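Local coordinates for RNA pseudouridylate synthase domain-containing protein 1 (Homo sapiens, PDB 5VBB) that probably binds RNA and isomerises uridine to pseudouridine within it, at residues V149-G154 and V161-L166; A98-L103 and P227-P232; H185-D190 and F204-H209. All coordinates share one frame; numbering follows the deposited sequence.

Contact 1. Residues V149-G154 and V161-L166; sequences VVLEHG and VSKVLL
A classic beta bulge interrupts the antiparallel hairpin formed by strands 146-156 and 159-168: Leu151 and Glu152 both face Lys163. The carbonyl oxygen of Lys163 takes two backbone bonds there, from Leu151 N at 2.8 Å and from Glu152 N at 3.2 Å. The first donor lies in the carbonyl plane, the second is tilted 20° from it. Lys163 N returns a bond to Glu152 O, and regular pairing resumes on both sides, Val149 with Leu165 and Gly154 with Val161 being hydrogen-bonded pairs. Extra backbone at the bulge turns the Leu151 side chain toward the partner strand, and its CD1 reaches Lys163 CG at 4.1 Å and Leu165 CB at 4.3 Å. Glu152 and Lys163 run side by side. Lys163 leaves the strand fully extended, its CG opposite the backbone N (chi1 -175°), and Lys163 CD lies 3.8 Å from Glu152 OE1. Lys163 NZ stays 4.4 Å from Glu152 OE1, beyond salt-bridge range; two waters link the pair, one with a weak bond to the glutamate. The salt-bridge partner of NZ is Asp228. On the face shared with Val150 and Val164, His153 CD2 sits 3.5 Å from Ser162 OG, while both polar side chains bond to the 105-107 loop. This is a bulged beta hairpin within the large antiparallel sheet of the pseudouridine synthase domain.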
ATOM      1  N   VAL A 149     -10.004   8.443   0.614  1.00 33.11           N
ATOM      2  CA  VAL A 149     -11.431   8.322   0.931  1.00 33.70           C
ATOM      3  C   VAL A 149     -11.544   7.727   2.365  1.00 37.07           C
ATOM      4  O   VAL A 149     -11.042   6.620   2.640  1.00 35.75           O
ATOM      5  CB  VAL A 149     -12.155   7.433  -0.125  1.00 36.10           C
ATOM      6  CG1 VAL A 149     -13.632   7.261   0.212  1.00 37.72           C
ATOM      7  CG2 VAL A 149     -12.012   8.023  -1.528  1.00 36.12           C
ATOM      8  N   VAL A 150     -12.257   8.415   3.239  1.00 33.71           N
ATOM      9  CA  VAL A 150     -12.429   7.956   4.611  1.00 34.72           C
ATOM     10  C   VAL A 150     -13.527   6.888   4.644  1.00 39.30           C
ATOM     11  O   VAL A 150     -14.634   7.158   4.211  1.00 37.56           O
ATOM     12  CB  VAL A 150     -12.724   9.114   5.581  1.00 38.05           C
ATOM     13  CG1 VAL A 150     -12.868   8.607   6.996  1.00 38.45           C
ATOM     14  CG2 VAL A 150     -11.632  10.176   5.531  1.00 37.43           C
ATOM     15  N   LEU A 151     -13.210   5.681   5.155  1.00 36.12           N
ATOM     16  CA  LEU A 151     -14.161   4.580   5.219  1.00 36.03           C
ATOM     17  C   LEU A 151     -14.865   4.556   6.557  1.00 40.59           C
ATOM     18  O   LEU A 151     -16.088   4.414   6.621  1.00 39.88           O
ATOM     19  CB  LEU A 151     -13.449   3.257   4.990  1.00 36.27           C
ATOM     20  CG  LEU A 151     -12.735   3.115   3.679  1.00 40.06           C
ATOM     21  CD1 LEU A 151     -11.874   1.863   3.700  1.00 40.03           C
ATOM     22  CD2 LEU A 151     -13.718   3.198   2.494  1.00 39.80           C
ATOM     23  N   GLU A 152     -14.093   4.661   7.647  1.00 39.25           N
ATOM     24  CA  GLU A 152     -14.650   4.573   8.989  1.00 39.01           C
ATOM     25  C   GLU A 152     -13.819   5.346   9.984  1.00 42.55           C
ATOM     26  O   GLU A 152     -12.632   5.538   9.774  1.00 41.00           O
ATOM     27  CB  GLU A 152     -14.654   3.074   9.471  1.00 40.27           C
ATOM     28  CG  GLU A 152     -15.776   2.163   8.954  1.00 53.67           C
ATOM     29  CD  GLU A 152     -15.712   0.699   9.373  1.00 70.00           C
ATOM     30  OE1 GLU A 152     -14.617   0.115   9.248  1.00 46.14           O
ATOM     31  OE2 GLU A 152     -16.738   0.133   9.826  1.00 54.02           O
ATOM     32  N   HIS A 153     -14.452   5.733  11.105  1.00 40.35           N
ATOM     33  CA  HIS A 153     -13.774   6.279  12.279  1.00 39.96           C
ATOM     34  C   HIS A 153     -13.905   5.198  13.335  1.00 43.19           C
ATOM     35  O   HIS A 153     -14.924   4.500  13.399  1.00 41.14           O
ATOM     36  CB  HIS A 153     -14.419   7.565  12.802  1.00 41.89           C
ATOM     37  CG  HIS A 153     -14.174   8.773  11.958  1.00 44.95           C
ATOM     38  ND1 HIS A 153     -14.945   9.901  12.099  1.00 47.34           N
ATOM     39  CD2 HIS A 153     -13.221   9.010  11.022  1.00 45.78           C
ATOM     40  CE1 HIS A 153     -14.500  10.758  11.194  1.00 46.77           C
ATOM     41  NE2 HIS A 153     -13.442  10.277  10.550  1.00 45.91           N
ATOM     42  N   GLY A 154     -12.884   5.084  14.172  1.00 39.42           N
ATOM     43  CA  GLY A 154     -12.885   4.121  15.259  1.00 40.36           C
ATOM     44  C   GLY A 154     -11.745   4.358  16.211  1.00 43.39           C
ATOM     45  O   GLY A 154     -11.057   5.378  16.107  1.00 41.00           O
ATOM     46  N   VAL A 161      -8.521   6.723  15.303  1.00 40.34           N
ATOM     47  CA  VAL A 161      -7.916   6.474  14.006  1.00 41.15           C
ATOM     48  C   VAL A 161      -9.006   6.476  12.930  1.00 44.13           C
ATOM     49  O   VAL A 161     -10.198   6.236  13.209  1.00 43.74           O
ATOM     50  CB  VAL A 161      -7.091   5.147  13.900  1.00 45.52           C
ATOM     51  CG1 VAL A 161      -5.975   5.055  14.936  1.00 43.82           C
ATOM     52  CG2 VAL A 161      -7.972   3.930  13.897  1.00 46.81           C
ATOM     53  N   SER A 162      -8.556   6.618  11.701  1.00 38.84           N
ATOM     54  CA  SER A 162      -9.432   6.525  10.528  1.00 39.01           C
ATOM     55  C   SER A 162      -9.030   5.373   9.636  1.00 39.26           C
ATOM     56  O   SER A 162      -7.877   5.275   9.243  1.00 38.71           O
ATOM     57  CB  SER A 162      -9.377   7.803   9.698  1.00 40.81           C
ATOM     58  OG  SER A 162      -9.817   8.914  10.458  1.00 45.84           O
ATOM     59  N   LYS A 163      -9.993   4.550   9.244  1.00 34.56           N
ATOM     60  CA  LYS A 163      -9.745   3.544   8.237  1.00 34.50           C
ATOM     61  C   LYS A 163      -9.996   4.213   6.877  1.00 36.24           C
ATOM     62  O   LYS A 163     -11.054   4.824   6.684  1.00 34.41           O
ATOM     63  CB  LYS A 163     -10.664   2.343   8.404  1.00 36.87           C
ATOM     64  CG  LYS A 163     -10.316   1.249   7.409  1.00 33.24           C
ATOM     65  CD  LYS A 163     -11.079  -0.000   7.745  1.00 36.02           C
ATOM     66  CE  LYS A 163     -10.885  -1.032   6.681  1.00 44.85           C
ATOM     67  NZ  LYS A 163     -11.694  -2.254   6.945  1.00 46.61           N
ATOM     68  N   VAL A 164      -9.013   4.140   5.954  1.00 34.50           N
ATOM     69  CA  VAL A 164      -9.113   4.828   4.678  1.00 33.78           C
ATOM     70  C   VAL A 164      -8.784   3.950   3.509  1.00 36.16           C
ATOM     71  O   VAL A 164      -8.046   2.973   3.645  1.00 33.75           O
ATOM     72  CB  VAL A 164      -8.202   6.087   4.632  1.00 37.58           C
ATOM     73  CG1 VAL A 164      -8.477   7.026   5.802  1.00 37.21           C
ATOM     74  CG2 VAL A 164      -6.719   5.698   4.605  1.00 37.29           C
ATOM     75  N   LEU A 165      -9.254   4.382   2.325  1.00 32.27           N
ATOM     76  CA  LEU A 165      -8.888   3.813   1.035  1.00 33.55           C
ATOM     77  C   LEU A 165      -7.987   4.881   0.388  1.00 36.02           C
ATOM     78  O   LEU A 165      -8.364   6.063   0.350  1.00 36.72           O
ATOM     79  CB  LEU A 165     -10.130   3.562   0.178  1.00 34.98           C
ATOM     80  CG  LEU A 165      -9.934   2.979  -1.245  1.00 39.66           C
ATOM     81  CD1 LEU A 165      -9.351   1.607  -1.194  1.00 41.86           C
ATOM     82  CD2 LEU A 165     -11.233   2.885  -1.953  1.00 45.54           C
ATOM     83  N   LEU A 166      -6.821   4.480  -0.124  1.00 31.84           N
ATOM     84  CA  LEU A 166      -5.872   5.386  -0.766  1.00 31.53           C
ATOM     85  C   LEU A 166      -5.640   4.977  -2.173  1.00 33.85           C
ATOM     86  O   LEU A 166      -5.296   3.823  -2.414  1.00 33.41           O
ATOM     87  CB  LEU A 166      -4.544   5.387  -0.029  1.00 32.04           C
ATOM     88  CG  LEU A 166      -4.619   5.835   1.438  1.00 36.30           C
ATOM     89  CD1 LEU A 166      -3.453   5.355   2.206  1.00 36.03           C
ATOM     90  CD2 LEU A 166      -4.783   7.318   1.554  1.00 35.53           C
TER
HETATM   91  O   HOH W   1     -13.449  -2.260   9.714  1.00 43.95           O
HETATM   92  O   HOH W   2     -14.377  -1.104   6.139  1.00 61.97           O

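Contact 2. Residues A98-L103 and P227-P232; sequences AYLALL and PDPFLP
No hydrogen bond joins strand residues Leu100 and Leu102 to the loop that lies over them; instead a carboxylate oxygen rests on a methyl group. Asp228 OD1 is 3.4 Å from Leu100 CD1, the two side chains set roughly perpendicular. Within its own loop Asp228 OD1 also accepts from Phe230 N at 3.0 Å, closing an Asx turn. That donor stands 43° out of the carboxylate plane. The turn brings Phe230 toward the strand, where one edge of its ring faces Leu100 and its CG nears Leu102. Phe230 CD2 lies 4.0 Å from Leu100 CB, and Phe230 CE2 meets Leu100 O at 3.6 Å, the carbonyl oxygen sitting at the ring edge, near the plane. Phe230 CG is 4.1 Å from Leu102 CG, the two chains running past one another head to tail. Pro229 covers one face of the Phe230 ring, Pro229 CG standing 3.7 Å above the plane and over the centre. Phe230 CG is anti to its own carbonyl carbon (chi1 -54°), a setting that carries the ring to the strand. Lys163, the charged partner of Asp228, also bonds through NZ to Phe230 O. The loop, between strands 221-225 and 238-243, thus lies against strand 96-104 where that strand pairs with 159-168 and 208-216, while helix 247-256 contributes Leu247 against Leu100 and Asp228.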
ATOM      1  N   ALA A  98      -4.798   0.567  -5.405  1.00 31.21           N
ATOM      2  CA  ALA A  98      -5.427   1.154  -4.238  1.00 30.06           C
ATOM      3  C   ALA A  98      -4.978   0.408  -3.000  1.00 33.77           C
ATOM      4  O   ALA A  98      -4.620  -0.790  -3.043  1.00 32.07           O
ATOM      5  CB  ALA A  98      -6.951   1.179  -4.348  1.00 30.52           C
ATOM      6  N   TYR A  99      -4.942   1.130  -1.893  1.00 32.54           N
ATOM      7  CA  TYR A  99      -4.471   0.605  -0.628  1.00 31.98           C
ATOM      8  C   TYR A  99      -5.472   0.886   0.428  1.00 36.50           C
ATOM      9  O   TYR A  99      -6.239   1.835   0.309  1.00 33.51           O
ATOM     10  CB  TYR A  99      -3.173   1.321  -0.202  1.00 33.20           C
ATOM     11  CG  TYR A  99      -2.006   1.161  -1.133  1.00 35.17           C
ATOM     12  CD1 TYR A  99      -2.025   1.719  -2.408  1.00 37.19           C
ATOM     13  CD2 TYR A  99      -0.868   0.450  -0.744  1.00 37.00           C
ATOM     14  CE1 TYR A  99      -0.978   1.521  -3.297  1.00 40.35           C
ATOM     15  CE2 TYR A  99       0.211   0.292  -1.614  1.00 39.05           C
ATOM     16  CZ  TYR A  99       0.143   0.824  -2.891  1.00 42.41           C
ATOM     17  OH  TYR A  99       1.192   0.764  -3.751  1.00 40.83           O
ATOM     18  N   LEU A 100      -5.397   0.122   1.512  1.00 33.76           N
ATOM     19  CA  LEU A 100      -6.157   0.369   2.719  1.00 33.30           C
ATOM     20  C   LEU A 100      -5.162   0.770   3.769  1.00 37.54           C
ATOM     21  O   LEU A 100      -4.025   0.280   3.756  1.00 37.04           O
ATOM     22  CB  LEU A 100      -6.872  -0.901   3.198  1.00 33.60           C
ATOM     23  CG  LEU A 100      -7.956  -1.427   2.294  1.00 37.73           C
ATOM     24  CD1 LEU A 100      -8.422  -2.771   2.747  1.00 36.78           C
ATOM     25  CD2 LEU A 100      -9.141  -0.463   2.206  1.00 40.62           C
ATOM     26  N   ALA A 101      -5.611   1.574   4.753  1.00 34.08           N
ATOM     27  CA  ALA A 101      -4.759   1.971   5.859  1.00 33.44           C
ATOM     28  C   ALA A 101      -5.552   2.369   7.050  1.00 38.09           C
ATOM     29  O   ALA A 101      -6.702   2.777   6.907  1.00 37.53           O
ATOM     30  CB  ALA A 101      -3.866   3.137   5.453  1.00 34.26           C
ATOM     31  N   LEU A 102      -4.921   2.267   8.246  1.00 34.94           N
ATOM     32  CA  LEU A 102      -5.450   2.790   9.474  1.00 34.38           C
ATOM     33  C   LEU A 102      -4.528   3.954   9.779  1.00 38.13           C
ATOM     34  O   LEU A 102      -3.341   3.751   9.912  1.00 38.74           O
ATOM     35  CB  LEU A 102      -5.447   1.805  10.610  1.00 34.85           C
ATOM     36  CG  LEU A 102      -6.361   0.595  10.460  1.00 39.22           C
ATOM     37  CD1 LEU A 102      -6.156  -0.377  11.594  1.00 40.37           C
ATOM     38  CD2 LEU A 102      -7.782   1.001  10.367  1.00 38.25           C
ATOM     39  N   LEU A 103      -5.075   5.172   9.823  1.00 35.83           N
ATOM     40  CA  LEU A 103      -4.324   6.393  10.029  1.00 35.88           C
ATOM     41  C   LEU A 103      -4.648   7.011  11.380  1.00 39.70           C
ATOM     42  O   LEU A 103      -5.796   6.930  11.805  1.00 38.61           O
ATOM     43  CB  LEU A 103      -4.734   7.406   8.951  1.00 35.64           C
ATOM     44  CG  LEU A 103      -4.514   7.036   7.493  1.00 37.38           C
ATOM     45  CD1 LEU A 103      -4.771   8.251   6.628  1.00 36.51           C
ATOM     46  CD2 LEU A 103      -3.096   6.522   7.270  1.00 35.39           C
ATOM     47  N   PRO A 227      -8.156  -9.823   0.294  1.00 47.31           N
ATOM     48  CA  PRO A 227      -8.950  -9.661   1.514  1.00 46.73           C
ATOM     49  C   PRO A 227      -8.490  -8.451   2.327  1.00 46.08           C
ATOM     50  O   PRO A 227      -7.322  -8.056   2.281  1.00 45.30           O
ATOM     51  CB  PRO A 227      -8.658 -10.942   2.307  1.00 49.86           C
ATOM     52  CG  PRO A 227      -8.196 -11.924   1.309  1.00 55.73           C
ATOM     53  CD  PRO A 227      -7.422 -11.106   0.311  1.00 50.92           C
ATOM     54  N   ASP A 228      -9.424  -7.852   3.039  1.00 40.21           N
ATOM     55  CA  ASP A 228      -9.180  -6.679   3.891  1.00 37.77           C
ATOM     56  C   ASP A 228      -8.635  -7.164   5.252  1.00 39.57           C
ATOM     57  O   ASP A 228      -9.367  -7.847   5.964  1.00 39.71           O
ATOM     58  CB  ASP A 228     -10.496  -5.943   4.078  1.00 38.30           C
ATOM     59  CG  ASP A 228     -10.484  -4.786   5.046  1.00 42.25           C
ATOM     60  OD1 ASP A 228      -9.392  -4.447   5.563  1.00 38.55           O
ATOM     61  OD2 ASP A 228     -11.545  -4.194   5.246  1.00 40.50           O
ATOM     62  N   PRO A 229      -7.399  -6.810   5.656  1.00 36.40           N
ATOM     63  CA  PRO A 229      -6.881  -7.289   6.944  1.00 37.34           C
ATOM     64  C   PRO A 229      -7.258  -6.448   8.152  1.00 40.54           C
ATOM     65  O   PRO A 229      -7.003  -6.866   9.280  1.00 39.76           O
ATOM     66  CB  PRO A 229      -5.367  -7.205   6.728  1.00 39.78           C
ATOM     67  CG  PRO A 229      -5.215  -5.966   5.892  1.00 42.16           C
ATOM     68  CD  PRO A 229      -6.385  -5.994   4.954  1.00 38.74           C
ATOM     69  N   PHE A 230      -7.802  -5.254   7.942  1.00 36.06           N
ATOM     70  CA  PHE A 230      -8.085  -4.303   9.019  1.00 36.36           C
ATOM     71  C   PHE A 230      -9.523  -4.417   9.425  1.00 40.28           C
ATOM     72  O   PHE A 230     -10.306  -3.503   9.245  1.00 39.71           O
ATOM     73  CB  PHE A 230      -7.696  -2.889   8.568  1.00 36.70           C
ATOM     74  CG  PHE A 230      -6.255  -2.790   8.077  1.00 36.79           C
ATOM     75  CD1 PHE A 230      -5.215  -3.414   8.766  1.00 40.12           C
ATOM     76  CD2 PHE A 230      -5.942  -2.073   6.931  1.00 36.71           C
ATOM     77  CE1 PHE A 230      -3.894  -3.342   8.291  1.00 41.05           C
ATOM     78  CE2 PHE A 230      -4.622  -1.975   6.481  1.00 37.75           C
ATOM     79  CZ  PHE A 230      -3.600  -2.539   7.201  1.00 37.66           C
ATOM     80  N   LEU A 231      -9.850  -5.577  10.013  1.00 40.14           N
ATOM     81  CA  LEU A 231     -11.191  -5.897  10.474  1.00 41.86           C
ATOM     82  C   LEU A 231     -11.170  -6.261  11.951  1.00 43.29           C
ATOM     83  O   LEU A 231     -10.266  -6.972  12.368  1.00 43.15           O
ATOM     84  CB  LEU A 231     -11.717  -7.112   9.714  1.00 42.50           C
ATOM     85  CG  LEU A 231     -11.949  -6.937   8.214  1.00 47.14           C
ATOM     86  CD1 LEU A 231     -12.274  -8.283   7.573  1.00 49.44           C
ATOM     87  CD2 LEU A 231     -13.067  -5.948   7.945  1.00 48.95           C
ATOM     88  N   PRO A 232     -12.202  -5.913  12.726  1.00 41.54           N
ATOM     89  CA  PRO A 232     -12.242  -6.374  14.136  1.00 43.97           C
ATOM     90  C   PRO A 232     -12.159  -7.904  14.311  1.00 50.40           C
ATOM     91  O   PRO A 232     -11.620  -8.350  15.329  1.00 51.71           O
ATOM     92  CB  PRO A 232     -13.575  -5.837  14.656  1.00 46.18           C
ATOM     93  CG  PRO A 232     -14.310  -5.372  13.525  1.00 50.07           C
ATOM     94  CD  PRO A 232     -13.384  -5.104  12.397  1.00 43.63           C
TER

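Contact 3. Residues H185-D190 and F204-H209; sequences HPVVGD and FRMMLH
Met207 has chi1 -51°, which sets Met207 CG 3.8 Å from Val188 CB; a second bend at chi2 then swings SD. Met206, by contrast, has CG anti to the backbone N (chi1 -174°) and runs beside Asp190, bending at its last torsion; Met206 SD lies 3.6 Å from Asp190 CG. One backbone hydrogen bond joins the two segments, Met207 N to Val188 O at 2.8 Å. Val187 CG1 packs on Met206 CG at 3.7 Å and on Met207 O at 3.4 Å. Residues 187-190 form a type II turn, closed by Asp190 N on Val187 O; Gly189 has positive phi there, and Gly189 CA is 3.7 Å from Arg205 O. Met207 centres an inverse gamma turn. Arg205 NE bonds to Met206 O at 2.8 Å from above the carbonyl plane, and Arg205 also bonds to Ser71. The Met206 side chain is about 5 Å from that of Asp67, the catalytic residue by similarity. Arg177 of helix 175-182 touches Met206 and forms a salt bridge with Asp190, whose OD1 also accepts from Thr192 N and Tyr193 N. Leu102 of strand 96-104 bonds through its backbone to Val188, in the loop after helix 175-182, and to Met207, which directly precedes strand 208-216.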
ATOM      1  N   HIS A 185      -2.037  12.838   9.659  1.00 38.23           N
ATOM      2  CA  HIS A 185      -2.722  11.555   9.905  1.00 35.63           C
ATOM      3  C   HIS A 185      -1.834  10.419   9.490  1.00 38.73           C
ATOM      4  O   HIS A 185      -2.144   9.695   8.534  1.00 38.22           O
ATOM      5  CB  HIS A 185      -4.078  11.537   9.178  1.00 35.09           C
ATOM      6  CG  HIS A 185      -4.966  12.645   9.646  1.00 38.40           C
ATOM      7  ND1 HIS A 185      -5.548  12.614  10.890  1.00 40.73           N
ATOM      8  CD2 HIS A 185      -5.302  13.807   9.043  1.00 38.38           C
ATOM      9  CE1 HIS A 185      -6.236  13.735  11.003  1.00 39.00           C
ATOM     10  NE2 HIS A 185      -6.108  14.480   9.910  1.00 38.62           N
ATOM     11  N   PRO A 186      -0.684  10.254  10.176  1.00 36.33           N
ATOM     12  CA  PRO A 186       0.257   9.204   9.769  1.00 34.88           C
ATOM     13  C   PRO A 186      -0.313   7.801   9.862  1.00 39.29           C
ATOM     14  O   PRO A 186      -1.220   7.533  10.650  1.00 38.64           O
ATOM     15  CB  PRO A 186       1.444   9.382  10.734  1.00 38.13           C
ATOM     16  CG  PRO A 186       0.933  10.201  11.841  1.00 44.14           C
ATOM     17  CD  PRO A 186      -0.160  11.042  11.322  1.00 40.05           C
ATOM     18  N   VAL A 187       0.302   6.871   9.118  1.00 35.81           N
ATOM     19  CA  VAL A 187      -0.115   5.490   9.176  1.00 34.08           C
ATOM     20  C   VAL A 187       0.241   4.943  10.552  1.00 38.30           C
ATOM     21  O   VAL A 187       1.338   5.155  11.056  1.00 36.91           O
ATOM     22  CB  VAL A 187       0.531   4.650   8.052  1.00 37.04           C
ATOM     23  CG1 VAL A 187       0.196   3.177   8.214  1.00 36.53           C
ATOM     24  CG2 VAL A 187       0.144   5.167   6.687  1.00 36.11           C
ATOM     25  N   VAL A 188      -0.706   4.220  11.154  1.00 36.45           N
ATOM     26  CA  VAL A 188      -0.511   3.581  12.446  1.00 34.43           C
ATOM     27  C   VAL A 188       0.596   2.550  12.321  1.00 39.05           C
ATOM     28  O   VAL A 188       0.584   1.742  11.403  1.00 35.66           O
ATOM     29  CB  VAL A 188      -1.827   2.945  12.961  1.00 39.67           C
ATOM     30  CG1 VAL A 188      -1.581   2.090  14.197  1.00 39.63           C
ATOM     31  CG2 VAL A 188      -2.882   4.028  13.256  1.00 39.85           C
ATOM     32  N   GLY A 189       1.541   2.592  13.252  1.00 37.44           N
ATOM     33  CA  GLY A 189       2.688   1.695  13.282  1.00 36.38           C
ATOM     34  C   GLY A 189       3.777   2.044  12.277  1.00 38.19           C
ATOM     35  O   GLY A 189       4.692   1.236  12.039  1.00 37.30           O
ATOM     36  N   ASP A 190       3.746   3.252  11.734  1.00 35.88           N
ATOM     37  CA  ASP A 190       4.771   3.702  10.794  1.00 36.16           C
ATOM     38  C   ASP A 190       5.991   4.184  11.567  1.00 41.05           C
ATOM     39  O   ASP A 190       6.010   5.296  12.101  1.00 38.81           O
ATOM     40  CB  ASP A 190       4.248   4.786   9.861  1.00 37.76           C
ATOM     41  CG  ASP A 190       5.156   5.078   8.683  1.00 43.05           C
ATOM     42  OD1 ASP A 190       6.372   4.899   8.813  1.00 38.46           O
ATOM     43  OD2 ASP A 190       4.662   5.600   7.664  1.00 40.84           O
ATOM     44  N   PHE A 204       1.507  -3.932  16.330  1.00 40.87           N
ATOM     45  CA  PHE A 204       2.203  -5.146  15.906  1.00 41.71           C
ATOM     46  C   PHE A 204       2.730  -5.034  14.498  1.00 44.02           C
ATOM     47  O   PHE A 204       3.574  -5.838  14.113  1.00 42.36           O
ATOM     48  CB  PHE A 204       1.297  -6.382  16.038  1.00 43.69           C
ATOM     49  CG  PHE A 204       0.363  -6.661  14.881  1.00 43.95           C
ATOM     50  CD1 PHE A 204      -0.910  -6.094  14.838  1.00 45.59           C
ATOM     51  CD2 PHE A 204       0.689  -7.608  13.922  1.00 44.11           C
ATOM     52  CE1 PHE A 204      -1.837  -6.501  13.893  1.00 44.74           C
ATOM     53  CE2 PHE A 204      -0.221  -7.963  12.926  1.00 44.71           C
ATOM     54  CZ  PHE A 204      -1.482  -7.408  12.913  1.00 41.65           C
ATOM     55  N   ARG A 205       2.223  -4.062  13.710  1.00 38.61           N
ATOM     56  CA  ARG A 205       2.630  -3.877  12.320  1.00 38.91           C
ATOM     57  C   ARG A 205       2.322  -2.487  11.865  1.00 40.50           C
ATOM     58  O   ARG A 205       1.664  -1.749  12.570  1.00 39.85           O
ATOM     59  CB  ARG A 205       1.850  -4.847  11.449  1.00 34.38           C
ATOM     60  CG  ARG A 205       0.347  -4.615  11.407  1.00 35.56           C
ATOM     61  CD  ARG A 205      -0.286  -5.349  10.231  1.00 38.28           C
ATOM     62  NE  ARG A 205       0.089  -4.675   8.993  1.00 39.89           N
ATOM     63  CZ  ARG A 205      -0.280  -5.035   7.780  1.00 47.60           C
ATOM     64  NH1 ARG A 205      -1.063  -6.091   7.603  1.00 38.91           N
ATOM     65  NH2 ARG A 205       0.130  -4.344   6.729  1.00 37.16           N
ATOM     66  N   MET A 206       2.760  -2.142  10.677  1.00 37.12           N
ATOM     67  CA  MET A 206       2.389  -0.884  10.072  1.00 35.48           C
ATOM     68  C   MET A 206       1.091  -1.136   9.321  1.00 37.09           C
ATOM     69  O   MET A 206       1.020  -2.088   8.553  1.00 34.74           O
ATOM     70  CB  MET A 206       3.457  -0.386   9.118  1.00 37.13           C
ATOM     71  CG  MET A 206       3.139   0.974   8.614  1.00 37.53           C
ATOM     72  SD  MET A 206       4.445   1.695   7.588  1.00 40.49           S
ATOM     73  CE  MET A 206       4.181   0.755   6.072  1.00 36.96           C
ATOM     74  N   MET A 207       0.071  -0.310   9.548  1.00 34.44           N
ATOM     75  CA  MET A 207      -1.259  -0.521   8.962  1.00 33.26           C
ATOM     76  C   MET A 207      -1.428   0.092   7.547  1.00 34.53           C
ATOM     77  O   MET A 207      -2.250   0.973   7.335  1.00 32.17           O
ATOM     78  CB  MET A 207      -2.337   0.036   9.907  1.00 35.38           C
ATOM     79  CG  MET A 207      -2.209  -0.447  11.349  1.00 38.10           C
ATOM     80  SD  MET A 207      -2.279  -2.252  11.520  1.00 39.80           S
ATOM     81  CE  MET A 207      -1.857  -2.424  13.266  1.00 38.31           C
ATOM     82  N   LEU A 208      -0.704  -0.451   6.579  1.00 31.83           N
ATOM     83  CA  LEU A 208      -0.797  -0.077   5.174  1.00 32.61           C
ATOM     84  C   LEU A 208      -0.796  -1.378   4.418  1.00 37.08           C
ATOM     85  O   LEU A 208       0.019  -2.230   4.725  1.00 36.12           O
ATOM     86  CB  LEU A 208       0.372   0.848   4.750  1.00 31.85           C
ATOM     87  CG  LEU A 208       0.354   1.344   3.305  1.00 35.28           C
ATOM     88  CD1 LEU A 208      -0.887   2.211   3.038  1.00 35.69           C
ATOM     89  CD2 LEU A 208       1.568   2.205   3.015  1.00 35.95           C
ATOM     90  N   HIS A 209      -1.752  -1.551   3.479  1.00 33.09           N
ATOM     91  CA  HIS A 209      -1.978  -2.777   2.761  1.00 32.30           C
ATOM     92  C   HIS A 209      -2.314  -2.477   1.304  1.00 35.58           C
ATOM     93  O   HIS A 209      -3.214  -1.677   1.042  1.00 32.27           O
ATOM     94  CB  HIS A 209      -3.189  -3.485   3.396  1.00 33.84           C
ATOM     95  CG  HIS A 209      -3.548  -4.781   2.742  1.00 37.09           C
ATOM     96  ND1 HIS A 209      -2.718  -5.892   2.834  1.00 39.13           N
ATOM     97  CD2 HIS A 209      -4.638  -5.107   1.990  1.00 37.99           C
ATOM     98  CE1 HIS A 209      -3.320  -6.851   2.144  1.00 38.85           C
ATOM     99  NE2 HIS A 209      -4.489  -6.426   1.635  1.00 38.35           N
TER

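All three contacts are largely buried and reach the same large antiparallel sheet, but they use different chemistry. Contact 1 is strand pairing, rich in backbone hydrogen bonds, with a charged pair bridged by water, in which only Glu152 is partly exposed. Contact 2 lays a loop on the side chains of strand 96-104, neighbour of strand 159-168 in contact 1, and depends on apolar packing; the lysine of contact 1 ties these two contacts together. Contact 3 combines two turns with methionine packing and lies closest to the probable catalytic residue. It meets contact 2 through Leu102 with Val188 and Leu100 with His209, and contact 1 through Val161 with Val188.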